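Local coordinates for protein gene product PA4716 (Pseudomonas aeruginosa, PDB 1U0K) that is of unknown function but probably acts as an isomerase, at residues E48-L53 with H77-A82; D93-W98 with A108-R113; L164-L169 with A194-L199; E217-G222 with L252-R257. All coordinates share one frame; numbering follows the deposited sequence.

Contact 1. Residues E48-L53 with H77-A82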
loop_
_atom_site.group_PDB
_atom_site.type_symbol
_atom_site.label_atom_id
_atom_site.label_comp_id
_atom_site.label_asym_id
_atom_site.label_seq_id
_atom_site.Cartn_x
_atom_site.Cartn_y
_atom_site.Cartn_z
ATOM N N GLU A 48 2.570 -7.630 -2.838
ATOM C CA GLU A 48 2.838 -8.920 -2.201
ATOM C C GLU A 48 4.125 -8.870 -1.392
ATOM O O GLU A 48 5.042 -8.114 -1.721
ATOM C CB GLU A 48 2.938 -10.025 -3.256
ATOM C CG GLU A 48 1.610 -10.325 -3.916
ATOM C CD GLU A 48 1.675 -11.420 -4.950
ATOM O OE1 GLU A 48 2.251 -11.197 -6.026
ATOM O OE2 GLU A 48 1.121 -12.510 -4.693
ATOM N N SER A 49 4.145 -9.636 -0.304
ATOM C CA SER A 49 5.376 -10.009 0.403
ATOM C C SER A 49 5.537 -11.527 0.310
ATOM O O SER A 49 4.555 -12.260 0.258
ATOM C CB SER A 49 5.356 -9.592 1.874
ATOM O OG SER A 49 5.467 -8.183 2.041
ATOM N N ILE A 50 6.786 -11.985 0.290
ATOM C CA ILE A 50 7.092 -13.414 0.278
ATOM C C ILE A 50 8.012 -13.743 1.441
ATOM O O ILE A 50 8.929 -12.978 1.767
ATOM C CB ILE A 50 7.695 -13.867 -1.094
ATOM C CG1 ILE A 50 8.060 -15.352 -1.066
ATOM C CG2 ILE A 50 8.890 -13.009 -1.509
ATOM C CD1 ILE A 50 8.246 -15.953 -2.417
ATOM N N PHE A 51 7.737 -14.882 2.064
ATOM C CA PHE A 51 8.408 -15.344 3.278
ATOM C C PHE A 51 9.047 -16.686 2.971
ATOM O O PHE A 51 8.357 -17.600 2.534
ATOM C CB PHE A 51 7.391 -15.470 4.421
ATOM C CG PHE A 51 6.743 -14.163 4.787
ATOM C CD1 PHE A 51 5.647 -13.705 4.066
ATOM C CD2 PHE A 51 7.244 -13.371 5.813
ATOM C CE1 PHE A 51 5.076 -12.485 4.355
ATOM C CE2 PHE A 51 6.671 -12.138 6.093
ATOM C CZ PHE A 51 5.581 -11.705 5.362
ATOM N N LEU A 52 10.359 -16.779 3.163
ATOM C CA LEU A 52 11.124 -17.994 2.866
ATOM C C LEU A 52 11.457 -18.764 4.132
ATOM O O LEU A 52 11.808 -18.193 5.160
ATOM C CB LEU A 52 12.407 -17.655 2.108
ATOM C CG LEU A 52 12.253 -16.853 0.806
ATOM C CD1 LEU A 52 13.604 -16.592 0.131
ATOM C CD2 LEU A 52 11.315 -17.539 -0.175
ATOM N N LEU A 53 11.368 -20.085 4.030
ATOM C CA LEU A 53 11.642 -20.983 5.146
ATOM C C LEU A 53 12.760 -21.931 4.694
ATOM O O LEU A 53 12.528 -22.824 3.871
ATOM C CB LEU A 53 10.378 -21.737 5.537
ATOM C CG LEU A 53 9.173 -20.810 5.796
ATOM C CD1 LEU A 53 7.860 -21.562 5.756
ATOM C CD2 LEU A 53 9.348 -20.081 7.126
ATOM N N HIS A 77 5.370 -13.735 -9.514
ATOM C CA HIS A 77 6.619 -12.949 -9.537
ATOM C C HIS A 77 7.351 -12.693 -8.177
ATOM O O HIS A 77 8.529 -12.340 -8.184
ATOM C CB HIS A 77 6.404 -11.608 -10.234
ATOM C CG HIS A 77 5.592 -10.663 -9.422
ATOM N ND1 HIS A 77 4.226 -10.787 -9.295
ATOM C CD2 HIS A 77 5.957 -9.640 -8.619
ATOM C CE1 HIS A 77 3.783 -9.862 -8.465
ATOM N NE2 HIS A 77 4.813 -9.156 -8.038
ATOM N N PRO A 78 6.702 -12.829 -7.021
ATOM C CA PRO A 78 7.478 -12.896 -5.774
ATOM C C PRO A 78 8.544 -13.989 -5.817
ATOM O O PRO A 78 9.580 -13.843 -5.181
ATOM C CB PRO A 78 6.418 -13.190 -4.719
ATOM C CG PRO A 78 5.213 -12.529 -5.262
ATOM C CD PRO A 78 5.254 -12.872 -6.736
ATOM N N LEU A 79 8.308 -15.061 -6.567
ATOM C CA LEU A 79 9.297 -16.131 -6.689
ATOM C C LEU A 79 10.542 -15.669 -7.457
ATOM O O LEU A 79 11.648 -16.045 -7.086
ATOM C CB LEU A 79 8.698 -17.396 -7.327
ATOM C CG LEU A 79 7.508 -18.071 -6.635
ATOM C CD1 LEU A 79 7.103 -19.334 -7.407
ATOM C CD2 LEU A 79 7.750 -18.450 -5.200
ATOM N N LEU A 80 10.367 -14.840 -8.483
ATOM C CA LEU A 80 11.489 -14.255 -9.210
ATOM C C LEU A 80 12.358 -13.407 -8.294
ATOM O O LEU A 80 13.586 -13.495 -8.336
ATOM C CB LEU A 80 10.998 -13.384 -10.360
ATOM C CG LEU A 80 10.234 -14.121 -11.451
ATOM C CD1 LEU A 80 9.857 -13.118 -12.534
ATOM C CD2 LEU A 80 11.027 -15.299 -12.012
ATOM N N GLY A 81 11.709 -12.580 -7.475
ATOM C CA GLY A 81 12.418 -11.743 -6.508
ATOM C C GLY A 81 13.170 -12.572 -5.487
ATOM O O GLY A 81 14.328 -12.289 -5.184
ATOM N N ALA A 82 12.527 -13.608 -4.961
ATOM C CA ALA A 82 13.195 -14.516 -4.046
ATOM C C ALA A 82 14.445 -15.153 -4.670
ATOM O O ALA A 82 15.500 -15.214 -4.040
ATOM C CB ALA A 82 12.233 -15.584 -3.556
HETATM O O HOH W 1 2.425 -12.853 -9.090
#
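The imidazole of H77 and the carboxylate of E48 meet at an angle, their planes 52° apart: E48 OE1 comes obliquely within 3.2 Å of H77 CE1. One face of the imidazole is covered by P78 CD, 3.4 Å above the plane and over its centre. The same oxygen lies 3.3 Å from P78 CG, so the carboxylate rests on the pyrrolidine while facing the histidine. A water bridges the two flat groups, 2.7 Å from H77 ND1 and joined to E48 OE1 by a weak bond; it also accepts from H77 N. E48 is the predicted active-site residue of this PhzF-family protein, and the contact sets the start of helix 78-90 against strand 48-54, whose short segments cross at -50° with axes 8.8 Å apart. Beyond E48 the interface is apolar. I50 CB packs on P78 CB at 3.9 Å, and with CG1 anti to the backbone N (chi1 178°) the side chain carries CD1 along the helix to L79 CD2. One turn on, both methyls of L52 touch the A82 methyl, with CD2 4.0 Å from A82 CB. I65 of strand 60-67 touches both E48 and I50.

Contact 2. Residues D93-W98 with A108-R113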
loop_
_atom_site.group_PDB
_atom_site.type_symbol
_atom_site.label_atom_id
_atom_site.label_comp_id
_atom_site.label_asym_id
_atom_site.label_seq_id
_atom_site.Cartn_x
_atom_site.Cartn_y
_atom_site.Cartn_z
ATOM N N ASP A 93 29.267 -16.154 -9.709
ATOM C CA ASP A 93 29.111 -15.409 -10.960
ATOM C C ASP A 93 28.294 -16.187 -11.978
ATOM O O ASP A 93 27.822 -15.630 -12.961
ATOM C CB ASP A 93 30.481 -15.091 -11.561
ATOM C CG ASP A 93 31.320 -14.202 -10.668
ATOM O OD1 ASP A 93 32.131 -14.739 -9.879
ATOM O OD2 ASP A 93 31.242 -12.955 -10.689
ATOM N N ASN A 94 28.143 -17.481 -11.736
ATOM C CA ASN A 94 27.475 -18.383 -12.661
ATOM C C ASN A 94 25.971 -18.444 -12.437
ATOM O O ASN A 94 25.474 -18.048 -11.376
ATOM C CB ASN A 94 28.045 -19.797 -12.513
ATOM C CG ASN A 94 27.931 -20.338 -11.080
ATOM O OD1 ASN A 94 28.522 -19.785 -10.135
ATOM N ND2 ASN A 94 27.174 -21.422 -10.916
ATOM N N GLU A 95 25.262 -18.961 -13.435
ATOM C CA GLU A 95 23.837 -19.239 -13.315
ATOM C C GLU A 95 23.577 -20.100 -12.082
ATOM O O GLU A 95 24.318 -21.037 -11.802
ATOM C CB GLU A 95 23.318 -19.959 -14.562
ATOM C CG GLU A 95 21.810 -20.151 -14.582
ATOM C CD GLU A 95 21.315 -20.798 -15.862
ATOM O OE1 GLU A 95 21.481 -22.003 -16.059
ATOM O OE2 GLU A 95 20.707 -20.006 -16.727
ATOM N N GLN A 96 22.526 -19.764 -11.346
ATOM C CA GLN A 96 22.134 -20.498 -10.150
ATOM C C GLN A 96 20.742 -21.063 -10.366
ATOM O O GLN A 96 19.925 -20.445 -11.048
ATOM C CB GLN A 96 22.129 -19.567 -8.936
ATOM C CG GLN A 96 23.459 -18.886 -8.663
ATOM C CD GLN A 96 24.550 -19.856 -8.259
ATOM O OE1 GLN A 96 24.279 -20.735 -7.420
ATOM N NE2 GLN A 96 25.686 -19.748 -8.784
ATOM N N HIS A 97 20.491 -22.235 -9.789
ATOM C CA HIS A 97 19.200 -22.901 -9.845
ATOM C C HIS A 97 18.620 -23.055 -8.442
ATOM O O HIS A 97 19.345 -23.278 -7.481
ATOM C CB HIS A 97 19.336 -24.272 -10.512
ATOM C CG HIS A 97 19.802 -24.198 -11.929
ATOM N ND1 HIS A 97 21.127 -24.040 -12.270
ATOM C CD2 HIS A 97 19.116 -24.261 -13.095
ATOM C CE1 HIS A 97 21.238 -24.007 -13.586
ATOM N NE2 HIS A 97 20.033 -24.140 -14.110
ATOM N N TRP A 98 17.303 -22.908 -8.347
ATOM C CA TRP A 98 16.576 -22.877 -7.084
ATOM C C TRP A 98 15.284 -23.654 -7.226
ATOM O O TRP A 98 14.734 -23.756 -8.316
ATOM C CB TRP A 98 16.223 -21.429 -6.706
ATOM C CG TRP A 98 17.352 -20.500 -6.827
ATOM C CD1 TRP A 98 17.596 -19.622 -7.842
ATOM C CD2 TRP A 98 18.423 -20.348 -5.895
ATOM N NE1 TRP A 98 18.759 -18.939 -7.595
ATOM C CE2 TRP A 98 19.285 -19.359 -6.404
ATOM C CE3 TRP A 98 18.741 -20.945 -4.671
ATOM C CZ2 TRP A 98 20.453 -18.967 -5.742
ATOM C CZ3 TRP A 98 19.908 -20.557 -4.021
ATOM C CH2 TRP A 98 20.739 -19.579 -4.556
ATOM N N ALA A 108 10.625 -24.600 -10.179
ATOM C CA ALA A 108 12.026 -24.492 -10.532
ATOM C C ALA A 108 12.333 -23.095 -11.073
ATOM O O ALA A 108 11.610 -22.569 -11.922
ATOM C CB ALA A 108 12.378 -25.562 -11.571
ATOM N N LEU A 109 13.400 -22.489 -10.565
ATOM C CA LEU A 109 13.848 -21.175 -11.012
ATOM C C LEU A 109 15.324 -21.177 -11.335
ATOM O O LEU A 109 16.068 -22.029 -10.864
ATOM C CB LEU A 109 13.573 -20.110 -9.948
ATOM C CG LEU A 109 12.095 -19.860 -9.648
ATOM C CD1 LEU A 109 11.673 -20.586 -8.404
ATOM C CD2 LEU A 109 11.804 -18.366 -9.562
ATOM N N ARG A 110 15.725 -20.232 -12.170
ATOM C CA ARG A 110 17.123 -19.955 -12.441
ATOM C C ARG A 110 17.362 -18.453 -12.331
ATOM O O ARG A 110 16.470 -17.644 -12.582
ATOM C CB ARG A 110 17.513 -20.470 -13.831
ATOM C CG ARG A 110 16.888 -19.744 -14.984
ATOM C CD ARG A 110 17.275 -20.319 -16.357
ATOM N NE ARG A 110 16.864 -19.431 -17.449
ATOM C CZ ARG A 110 17.482 -18.299 -17.784
ATOM N NH1 ARG A 110 18.571 -17.890 -17.143
ATOM N NH2 ARG A 110 17.004 -17.564 -18.782
ATOM N N SER A 111 18.563 -18.081 -11.933
ATOM C CA SER A 111 18.946 -16.689 -11.883
ATOM C C SER A 111 20.355 -16.479 -12.401
ATOM O O SER A 111 21.227 -17.317 -12.218
ATOM C CB SER A 111 18.844 -16.161 -10.453
ATOM O OG SER A 111 19.658 -16.920 -9.583
ATOM N N VAL A 112 20.562 -15.330 -13.031
ATOM C CA VAL A 112 21.875 -14.888 -13.473
ATOM C C VAL A 112 22.083 -13.435 -13.060
ATOM O O VAL A 112 21.128 -12.687 -12.856
ATOM C CB VAL A 112 22.029 -15.022 -15.007
ATOM C CG1 VAL A 112 21.962 -16.490 -15.433
ATOM C CG2 VAL A 112 20.968 -14.208 -15.743
ATOM N N ARG A 113 23.336 -13.041 -12.911
ATOM C CA ARG A 113 23.660 -11.641 -12.713
ATOM C C ARG A 113 23.420 -10.884 -14.010
ATOM O O ARG A 113 23.654 -11.410 -15.105
ATOM C CB ARG A 113 25.112 -11.492 -12.259
ATOM C CG ARG A 113 25.387 -12.132 -10.927
ATOM C CD ARG A 113 26.746 -11.806 -10.355
ATOM N NE ARG A 113 26.957 -12.486 -9.083
ATOM C CZ ARG A 113 26.504 -12.058 -7.905
ATOM N NH1 ARG A 113 25.822 -10.919 -7.800
ATOM N NH2 ARG A 113 26.757 -12.767 -6.813
HETATM O O HOH W 2 25.155 -15.213 -13.477
#
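E95 and R110 meet at the open end of a beta hairpin built from the antiparallel strands 96-101 and 106-114. Backbone bonds define its register. Q96 pairs with S111, and W98 with L109, as hydrogen-bonded pairs with two N-H...O bonds each; Q96 N to S111 O measures 2.9 Å at 170°. Between them H97 and R110 form a non-hydrogen-bonded pair, their CA atoms 4.4 Å apart. Weaker CA-H...O contacts fill in, among them R110 CA to Q96 O at 3.2 Å.

The charged contacts lie towards the open end of the hairpin. In one pair, E95 OE2 makes a salt bridge to R110 NH1 at 3.0 Å, but as a hydrogen bond it is weak, bent to 122°, with carboxylate and guanidinium planes 47° apart. R110 NH2 has a second acidic partner in E121. Farther from the turn, a water links D93 O to R113 N, while R113 NE bonds to G92 O.

Apolar contact is modest: the extended E95 chain brushes V112 CG1 with its CG at 3.8 Å, and W98 CB faces L109 CB. On the face carrying Q96, W98 and S111, helix 78-90 packs, and R59 makes a cation-pi contact with W98 and bonds to Q96 OE1. W98 NE1 points at S111 OG, near the plane of the indole, 3.0 Å away, although the position of that hydroxyl is less certain.

Contact 3. Residues L164-L169 with A194-L199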
loop_
_atom_site.group_PDB
_atom_site.type_symbol
_atom_site.label_atom_id
_atom_site.label_comp_id
_atom_site.label_asym_id
_atom_site.label_seq_id
_atom_site.Cartn_x
_atom_site.Cartn_y
_atom_site.Cartn_z
ATOM N N LEU A 164 -3.051 -19.986 -9.794
ATOM C CA LEU A 164 -4.092 -19.040 -9.431
ATOM C C LEU A 164 -4.924 -18.745 -10.688
ATOM O O LEU A 164 -4.424 -18.117 -11.614
ATOM C CB LEU A 164 -3.450 -17.754 -8.895
ATOM C CG LEU A 164 -4.363 -16.632 -8.397
ATOM C CD1 LEU A 164 -5.250 -17.082 -7.247
ATOM C CD2 LEU A 164 -3.513 -15.439 -7.994
ATOM N N PRO A 165 -6.172 -19.205 -10.725
ATOM C CA PRO A 165 -7.001 -19.049 -11.933
ATOM C C PRO A 165 -7.489 -17.624 -12.190
ATOM O O PRO A 165 -8.122 -17.007 -11.332
ATOM C CB PRO A 165 -8.184 -19.985 -11.669
ATOM C CG PRO A 165 -8.282 -20.090 -10.183
ATOM C CD PRO A 165 -6.899 -19.909 -9.655
ATOM N N TYR A 166 -7.196 -17.120 -13.386
ATOM C CA TYR A 166 -7.693 -15.832 -13.848
ATOM C C TYR A 166 -8.730 -16.045 -14.927
ATOM O O TYR A 166 -8.554 -16.892 -15.780
ATOM C CB TYR A 166 -6.562 -15.007 -14.445
ATOM C CG TYR A 166 -5.581 -14.495 -13.423
ATOM C CD1 TYR A 166 -4.530 -15.292 -12.988
ATOM C CD2 TYR A 166 -5.714 -13.220 -12.886
ATOM C CE1 TYR A 166 -3.618 -14.828 -12.050
ATOM C CE2 TYR A 166 -4.807 -12.744 -11.942
ATOM C CZ TYR A 166 -3.769 -13.557 -11.528
ATOM O OH TYR A 166 -2.872 -13.097 -10.592
ATOM N N LEU A 167 -9.810 -15.283 -14.878
ATOM C CA LEU A 167 -10.671 -15.114 -16.044
ATOM C C LEU A 167 -9.962 -14.104 -16.930
ATOM O O LEU A 167 -9.845 -12.945 -16.580
ATOM C CB LEU A 167 -12.041 -14.580 -15.619
ATOM C CG LEU A 167 -13.297 -14.798 -16.481
ATOM C CD1 LEU A 167 -14.189 -13.554 -16.465
ATOM C CD2 LEU A 167 -13.005 -15.273 -17.901
ATOM N N LEU A 168 -9.446 -14.562 -18.066
ATOM C CA LEU A 168 -8.866 -13.674 -19.057
ATOM C C LEU A 168 -10.007 -13.126 -19.912
ATOM O O LEU A 168 -10.793 -13.895 -20.464
ATOM C CB LEU A 168 -7.845 -14.417 -19.919
ATOM C CG LEU A 168 -6.736 -15.164 -19.174
ATOM C CD1 LEU A 168 -5.756 -15.761 -20.166
ATOM C CD2 LEU A 168 -6.008 -14.241 -18.191
ATOM N N LEU A 169 -10.112 -11.801 -19.958
ATOM C CA LEU A 169 -11.201 -11.111 -20.638
ATOM C C LEU A 169 -10.627 -10.268 -21.765
ATOM O O LEU A 169 -10.197 -9.153 -21.525
ATOM C CB LEU A 169 -11.944 -10.209 -19.649
ATOM C CG LEU A 169 -13.292 -9.681 -20.142
ATOM C CD1 LEU A 169 -14.309 -10.806 -20.248
ATOM C CD2 LEU A 169 -13.789 -8.577 -19.232
ATOM N N ALA A 194 -12.871 -19.088 -10.919
ATOM C CA ALA A 194 -11.813 -18.103 -11.107
ATOM C C ALA A 194 -11.664 -17.224 -9.867
ATOM O O ALA A 194 -12.637 -16.946 -9.172
ATOM C CB ALA A 194 -12.112 -17.237 -12.332
ATOM N N ALA A 195 -10.437 -16.806 -9.612
ATOM C CA ALA A 195 -10.110 -15.963 -8.457
ATOM C C ALA A 195 -10.094 -14.476 -8.790
ATOM O O ALA A 195 -10.539 -13.660 -7.978
ATOM C CB ALA A 195 -8.771 -16.369 -7.892
ATOM N N PHE A 196 -9.554 -14.127 -9.963
ATOM C CA PHE A 196 -9.424 -12.732 -10.394
ATOM C C PHE A 196 -9.676 -12.576 -11.885
ATOM O O PHE A 196 -9.547 -13.538 -12.638
ATOM C CB PHE A 196 -8.017 -12.221 -10.129
ATOM C CG PHE A 196 -7.660 -12.165 -8.675
ATOM C CD1 PHE A 196 -6.901 -13.171 -8.095
ATOM C CD2 PHE A 196 -8.118 -11.120 -7.883
ATOM C CE1 PHE A 196 -6.584 -13.121 -6.748
ATOM C CE2 PHE A 196 -7.801 -11.067 -6.536
ATOM C CZ PHE A 196 -7.043 -12.068 -5.971
ATOM N N VAL A 197 -10.001 -11.352 -12.289
ATOM C CA VAL A 197 -10.138 -10.976 -13.696
ATOM C C VAL A 197 -8.849 -10.296 -14.159
ATOM O O VAL A 197 -8.290 -9.444 -13.450
ATOM C CB VAL A 197 -11.304 -9.982 -13.920
ATOM C CG1 VAL A 197 -11.328 -9.492 -15.371
ATOM C CG2 VAL A 197 -12.635 -10.611 -13.570
ATOM N N TYR A 198 -8.387 -10.674 -15.349
ATOM C CA TYR A 198 -7.264 -10.021 -16.011
ATOM C C TYR A 198 -7.747 -9.505 -17.376
ATOM O O TYR A 198 -8.077 -10.293 -18.260
ATOM C CB TYR A 198 -6.098 -11.000 -16.176
ATOM C CG TYR A 198 -4.785 -10.352 -16.547
ATOM C CD1 TYR A 198 -3.902 -9.913 -15.572
ATOM C CD2 TYR A 198 -4.418 -10.186 -17.876
ATOM C CE1 TYR A 198 -2.685 -9.320 -15.906
ATOM C CE2 TYR A 198 -3.206 -9.593 -18.227
ATOM C CZ TYR A 198 -2.341 -9.152 -17.237
ATOM O OH TYR A 198 -1.141 -8.558 -17.593
ATOM N N LEU A 199 -7.819 -8.187 -17.521
ATOM C CA LEU A 199 -8.195 -7.571 -18.798
ATOM C C LEU A 199 -7.019 -7.645 -19.755
ATOM O O LEU A 199 -5.899 -7.316 -19.379
ATOM C CB LEU A 199 -8.608 -6.114 -18.612
ATOM C CG LEU A 199 -9.720 -5.803 -17.608
ATOM C CD1 LEU A 199 -10.071 -4.325 -17.651
ATOM C CD2 LEU A 199 -10.948 -6.654 -17.867
#
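L167 and its neighbours on strand 166-170 run parallel to strand 196-201, the short segments 27° apart, and the first shell is a ladder of backbone bonds. L167 N donates to F196 O at 2.9 Å, L167 O accepts from Y198 N at 174°, and L169 N reaches Y198 O at 3.0 Å. Just before the strand, P165 O takes A195 N at 2.9 Å and, weakly, F196 N, so one carbonyl meets the last loop residue and the first strand residue of the partner segment.

Side chains then pair on the two faces. On that of Y166, F196, L168 and Y198, the Y166 ring sits obliquely against the F196 side chain, its CE2 3.7 Å from F196 CB, while CD2 approaches Y198 CB. L168 CD2 meets the same Y198 CB at 3.8 Å, giving that methylene a neighbour on each of two partner residues. The other face has L169 and L199 side by side and pointing the same way, CD2 to CD2 at 3.7 Å. L169 CG lies anti to its backbone nitrogen (chi1 -166°), whereas L199 CG is anti to the carbonyl carbon, and these different torsions bring the two methyls together. At the leading end L164 CD1 touches A195 CB at 3.6 Å and CD2 nears the F196 ring.

Farther out, Y166 OH bonds to S223 OG and Y198 OH to Q248 OE1, fixing both phenol ends. Helix 222-234 covers the tyrosine face, helix 186-192 lies against L167, A194 and V197, and strand 158-161 pairs with strand 166-170 along its other edge.

Contact 4. Residues E217-G222 with L252-R257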
loop_
_atom_site.group_PDB
_atom_site.type_symbol
_atom_site.label_atom_id
_atom_site.label_comp_id
_atom_site.label_asym_id
_atom_site.label_seq_id
_atom_site.Cartn_x
_atom_site.Cartn_y
_atom_site.Cartn_z
ATOM N N GLU A 217 -4.231 -1.207 -8.314
ATOM C CA GLU A 217 -3.872 -1.896 -9.543
ATOM C C GLU A 217 -2.488 -2.496 -9.377
ATOM O O GLU A 217 -1.592 -1.852 -8.842
ATOM C CB GLU A 217 -3.898 -0.920 -10.727
ATOM C CG GLU A 217 -3.810 -1.601 -12.084
ATOM C CD GLU A 217 -3.784 -0.624 -13.247
ATOM O OE1 GLU A 217 -4.111 0.563 -13.031
ATOM O OE2 GLU A 217 -3.432 -1.048 -14.372
ATOM N N ASP A 218 -2.314 -3.735 -9.836
ATOM C CA ASP A 218 -1.023 -4.406 -9.758
ATOM C C ASP A 218 -0.180 -3.952 -10.941
ATOM O O ASP A 218 -0.681 -3.871 -12.056
ATOM C CB ASP A 218 -1.225 -5.927 -9.782
ATOM C CG ASP A 218 0.007 -6.715 -9.326
ATOM O OD1 ASP A 218 0.878 -6.179 -8.603
ATOM O OD2 ASP A 218 0.164 -7.917 -9.640
ATOM N N VAL A 219 1.090 -3.663 -10.687
ATOM C CA VAL A 219 2.020 -3.178 -11.708
ATOM C C VAL A 219 2.325 -4.258 -12.756
ATOM O O VAL A 219 2.314 -3.987 -13.952
ATOM C CB VAL A 219 3.344 -2.693 -11.066
ATOM C CG1 VAL A 219 4.380 -2.333 -12.125
ATOM C CG2 VAL A 219 3.087 -1.502 -10.122
ATOM N N ALA A 220 2.611 -5.477 -12.302
ATOM C CA ALA A 220 3.062 -6.547 -13.190
ATOM C C ALA A 220 2.865 -7.901 -12.515
ATOM O O ALA A 220 3.555 -8.212 -11.549
ATOM C CB ALA A 220 4.522 -6.343 -13.561
ATOM N N THR A 221 1.942 -8.704 -13.049
ATOM C CA THR A 221 1.415 -9.880 -12.369
ATOM C C THR A 221 1.987 -11.166 -12.964
ATOM O O THR A 221 1.510 -11.650 -13.990
ATOM C CB THR A 221 -0.125 -9.872 -12.483
ATOM O OG1 THR A 221 -0.636 -8.596 -12.061
ATOM C CG2 THR A 221 -0.776 -10.861 -11.539
ATOM N N GLY A 222 3.004 -11.724 -12.317
ATOM C CA GLY A 222 3.636 -12.941 -12.800
ATOM C C GLY A 222 2.707 -14.144 -12.810
ATOM O O GLY A 222 2.861 -15.047 -13.646
ATOM N N LEU A 252 -0.126 2.999 -14.242
ATOM C CA LEU A 252 0.409 3.388 -12.934
ATOM C C LEU A 252 1.737 4.142 -13.051
ATOM O O LEU A 252 2.433 4.343 -12.050
ATOM C CB LEU A 252 0.634 2.138 -12.082
ATOM C CG LEU A 252 -0.631 1.407 -11.656
ATOM C CD1 LEU A 252 -0.299 -0.038 -11.325
ATOM C CD2 LEU A 252 -1.271 2.118 -10.468
ATOM N N GLU A 253 2.091 4.542 -14.272
ATOM C CA GLU A 253 3.377 5.174 -14.568
ATOM C C GLU A 253 4.581 4.304 -14.162
ATOM O O GLU A 253 5.659 4.811 -13.839
ATOM C CB GLU A 253 3.444 6.577 -13.942
ATOM C CG GLU A 253 3.059 7.677 -14.918
ATOM C CD GLU A 253 1.639 7.544 -15.424
ATOM O OE1 GLU A 253 0.699 7.898 -14.679
ATOM O OE2 GLU A 253 1.459 7.084 -16.573
ATOM N N ARG A 254 4.379 2.987 -14.208
ATOM C CA ARG A 254 5.436 2.006 -13.980
ATOM C C ARG A 254 5.384 0.939 -15.079
ATOM O O ARG A 254 5.167 -0.245 -14.801
ATOM C CB ARG A 254 5.293 1.377 -12.586
ATOM C CG ARG A 254 5.830 2.282 -11.480
ATOM C CD ARG A 254 5.538 1.810 -10.073
ATOM N NE ARG A 254 6.610 0.967 -9.537
ATOM C CZ ARG A 254 7.720 1.411 -8.935
ATOM N NH1 ARG A 254 7.931 2.706 -8.746
ATOM N NH2 ARG A 254 8.619 0.539 -8.488
ATOM N N PRO A 255 5.602 1.358 -16.327
ATOM C CA PRO A 255 5.566 0.425 -17.454
ATOM C C PRO A 255 6.636 -0.639 -17.269
ATOM O O PRO A 255 7.779 -0.326 -16.927
ATOM C CB PRO A 255 5.855 1.315 -18.667
ATOM C CG PRO A 255 6.569 2.492 -18.113
ATOM C CD PRO A 255 5.944 2.720 -16.765
ATOM N N SER A 256 6.243 -1.888 -17.465
ATOM C CA SER A 256 7.078 -3.038 -17.151
ATOM C C SER A 256 6.965 -4.071 -18.258
ATOM O O SER A 256 5.945 -4.149 -18.948
ATOM C CB SER A 256 6.646 -3.672 -15.828
ATOM O OG SER A 256 6.599 -2.707 -14.789
ATOM N N ARG A 257 8.018 -4.863 -18.402
ATOM C CA ARG A 257 8.094 -5.909 -19.411
ATOM C C ARG A 257 8.260 -7.255 -18.728
ATOM O O ARG A 257 9.139 -7.429 -17.882
ATOM C CB ARG A 257 9.271 -5.654 -20.343
ATOM C CG ARG A 257 9.155 -4.370 -21.132
ATOM C CD ARG A 257 10.329 -4.106 -22.054
ATOM N NE ARG A 257 11.492 -3.592 -21.328
ATOM C CZ ARG A 257 11.616 -2.350 -20.855
ATOM N NH1 ARG A 257 10.649 -1.449 -21.019
ATOM N NH2 ARG A 257 12.722 -1.999 -20.205
#
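This is a buried packing contact between the loop that leads into helix 222-234 and the loop and first residues of strand 256-262, with V219 at its core and L252 at one end. The evidence is van der Waals: all the contacts across it involve carbon, and the nearest CA pairs, V219 with R254 and A220 with S256, are 6.6 Å apart, too wide for strand pairing. L252 CD1 presses on E217 O at 3.3 Å and on E217 CB, and the L252 side chain crosses the aliphatic part of E217 obliquely. V219 spreads its two methyls: CG2 meets L252 CD1 at 3.9 Å, and CG1 lies 3.5 Å from both R254 O and S256 OG. The latter methyl is anti to the backbone N (chi1 174°), which turns it to R254 O and the S256 hydroxyl. A220 CB then packs on S256 CB at 4.1 Å.

Polar bonds within each segment hold these shapes. S256 OG donates to R254 O at 2.8 Å, from above the carbonyl plane, and T221 OG1 donates to D218 OD2 at 2.6 Å. Outside partners take the charged ends: R208 for E217, G20 O for R254 NE, and E43 of the second subunit for R254 NH2, so R254 also reaches the dimer interface. T221 occupies the N-cap position of helix 222-234, without a capping side-chain bond. The D218 side chain comes about 5 Å from that of E48, placing the loop beside the predicted active site, consistent with the PhzF fold, in which the catalytic cleft lies between two similar halves.

How the contacts relate
From the N terminus, contact 1 closes a loop of 23 residues, setting helix 78-90 on strand 48-54. Contact 2 follows at the end of that helix and closes the hairpin of strands 96-101 and 106-114; L109 CD2 touches L79 O, so the two pack together. Contact 3 comes next, pairing strands 166-170 and 196-201 across a helical connection, on the opposite side of the chain's centre from contacts 1 and 2. Contact 4 spans helix 222-234 and strand 244-248. All four are in series, none nested or crossing. Contact 4 lies between: H77 approaches G222, and Y166 OH meets T221 CG2 at 3.2 Å, linking contacts 1 and 3.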